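Local coordinates for protein putative NAD(P)H-dependent FMN-containing oxidoreductase YwqN (Bacillus subtilis, PDB 1RLI) that is a putative NADPH-dependent oxidoreductase of the SsuE family that probably uses FMN as its cofactor, at residues K91-I94 with D95-Q99. Residues are numbered along the deposited sequence; the frame is centred on the assembly and turned at random.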
loop_
_atom_site.group_PDB
_atom_site.type_symbol
_atom_site.label_atom_id
_atom_site.label_comp_id
_atom_site.label_asym_id
_atom_site.label_seq_id
_atom_site.Cartn_x
_atom_site.Cartn_y
_atom_site.Cartn_z
ATOM N N LYS D 91 -15.875 9.685 5.575
ATOM C CA LYS D 91 -15.287 10.234 4.337
ATOM C C LYS D 91 -15.778 11.673 4.091
ATOM O O LYS D 91 -14.976 12.555 3.780
ATOM C CB LYS D 91 -15.637 9.341 3.137
ATOM C CG LYS D 91 -15.297 9.915 1.763
ATOM C CD LYS D 91 -13.812 10.167 1.603
ATOM C CE LYS D 91 -13.493 10.566 0.157
ATOM N NZ LYS D 91 -12.095 11.077 0.055
ATOM N N LEU D 92 -17.079 11.932 4.265
ATOM C CA LEU D 92 -17.579 13.290 4.045
ATOM C C LEU D 92 -17.074 14.237 5.136
ATOM O O LEU D 92 -16.852 15.435 4.883
ATOM C CB LEU D 92 -19.121 13.303 3.984
ATOM C CG LEU D 92 -19.711 13.127 2.573
ATOM C CD1 LEU D 92 -19.204 11.821 1.932
ATOM C CD2 LEU D 92 -21.239 13.157 2.652
ATOM N N PHE D 93 -16.876 13.705 6.348
ATOM C CA PHE D 93 -16.368 14.512 7.467
ATOM C C PHE D 93 -14.928 14.955 7.177
ATOM O O PHE D 93 -14.594 16.145 7.234
ATOM C CB PHE D 93 -16.388 13.688 8.756
ATOM C CG PHE D 93 -15.808 14.414 9.936
ATOM C CD1 PHE D 93 -16.502 15.474 10.527
ATOM C CD2 PHE D 93 -14.561 14.057 10.437
ATOM C CE1 PHE D 93 -15.949 16.172 11.619
ATOM C CE2 PHE D 93 -13.997 14.743 11.529
ATOM C CZ PHE D 93 -14.701 15.806 12.120
ATOM N N ILE D 94 -14.061 13.995 6.854
ATOM C CA ILE D 94 -12.676 14.346 6.551
ATOM C C ILE D 94 -12.576 15.233 5.287
ATOM O O ILE D 94 -11.791 16.190 5.266
ATOM C CB ILE D 94 -11.812 13.045 6.426
ATOM C CG1 ILE D 94 -11.707 12.400 7.820
ATOM C CG2 ILE D 94 -10.409 13.354 5.878
ATOM C CD1 ILE D 94 -11.056 10.993 7.830
ATOM N N ASP D 95 -13.374 14.953 4.255
ATOM C CA ASP D 95 -13.304 15.763 3.037
ATOM C C ASP D 95 -13.588 17.240 3.362
ATOM O O ASP D 95 -13.021 18.135 2.726
ATOM C CB ASP D 95 -14.325 15.318 1.978
ATOM C CG ASP D 95 -13.893 14.071 1.191
ATOM O OD1 ASP D 95 -12.752 13.595 1.345
ATOM O OD2 ASP D 95 -14.732 13.587 0.400
ATOM N N ARG D 96 -14.478 17.484 4.325
ATOM C CA ARG D 96 -14.829 18.856 4.708
ATOM C C ARG D 96 -13.678 19.586 5.415
ATOM O O ARG D 96 -13.722 20.805 5.603
ATOM C CB ARG D 96 -16.114 18.871 5.558
ATOM C CG ARG D 96 -16.742 20.263 5.761
ATOM C CD ARG D 96 -18.220 20.103 6.139
ATOM N NE ARG D 96 -18.849 21.354 6.554
ATOM C CZ ARG D 96 -20.154 21.480 6.765
ATOM N NH1 ARG D 96 -20.946 20.426 6.586
ATOM N NH2 ARG D 96 -20.657 22.649 7.176
ATOM N N TRP D 97 -12.626 18.869 5.817
ATOM C CA TRP D 97 -11.485 19.564 6.415
ATOM C C TRP D 97 -10.944 20.551 5.373
ATOM O O TRP D 97 -10.303 21.532 5.713
ATOM C CB TRP D 97 -10.373 18.584 6.816
ATOM C CG TRP D 97 -10.700 17.766 8.034
ATOM C CD1 TRP D 97 -11.860 17.795 8.760
ATOM C CD2 TRP D 97 -9.880 16.754 8.625
ATOM N NE1 TRP D 97 -11.810 16.855 9.763
ATOM C CE2 TRP D 97 -10.610 16.198 9.699
ATOM C CE3 TRP D 97 -8.603 16.256 8.342
ATOM C CZ2 TRP D 97 -10.107 15.158 10.497
ATOM C CZ3 TRP D 97 -8.095 15.217 9.131
ATOM C CH2 TRP D 97 -8.854 14.679 10.201
ATOM N N SER D 98 -11.184 20.281 4.091
ATOM C CA SER D 98 -10.714 21.202 3.058
ATOM C C SER D 98 -11.376 22.565 3.269
ATOM O O SER D 98 -10.747 23.604 3.056
ATOM C CB SER D 98 -11.047 20.676 1.658
ATOM O OG SER D 98 -10.139 19.637 1.318
ATOM N N GLN D 99 -12.642 22.539 3.667
ATOM C CA GLN D 99 -13.391 23.769 3.926
ATOM C C GLN D 99 -12.899 24.433 5.202
ATOM O O GLN D 99 -12.704 25.641 5.254
ATOM C CB GLN D 99 -14.889 23.474 4.086
ATOM C CG GLN D 99 -15.655 23.352 2.785
ATOM C CD GLN D 99 -17.108 22.905 2.999
ATOM O OE1 GLN D 99 -17.840 23.425 3.869
ATOM N NE2 GLN D 99 -17.532 21.939 2.195
#
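Lys91 and Asp95 form an i to i+4 salt bridge on one side of a short helical stretch, while Phe93, Ile94 and Trp97 cluster on another, around the junction of helix 88-95 with helix 97-100. The change is written in the backbone. Asp95 N still donates to Lys91 O at 2.9 Å, four residues back, and Arg96 N divides its bonding between Leu92 O and, weakly, Phe93 O. Trp97 N then turns to Ile94 O at 2.9 Å, an i to i+3 bond as in a 3-10-type turn. In the salt bridge, Lys91 NZ meets the syn lone pair of Asp95 OD1 at 2.9 Å; a bend at chi2 (61°) curls the lysine chain across the carboxylate. The ion pair lies at the interface with the second subunit, where the ammonium also makes a weak hydrogen bond to Met86 O of that subunit and Leu92 and Asp95 pack against its Gly88. Trp97 carries the apolar side. Its CG lies beside the backbone N and opposite the carbonyl carbon (chi1 -73°), which lays one indole face against Ile94 CA, 4.0 Å from the centroid of the five-membered ring in a CH-pi contact. The indole edge is turned toward the face of Phe93 in an offset edge-to-face pair, planes at 77°, and Trp97 NE1 comes within 3.5 Å of Phe93 CE2. In this flavodoxin-like fold the segment belongs to the connection between adjacent parallel strands 74-80 and 117-124, with Phe93 on Ile65 and Ile69 of helix 62-70, Tyr62 touching both aromatics, and Trp97 on Ile142 and Met146 of helix 133-146.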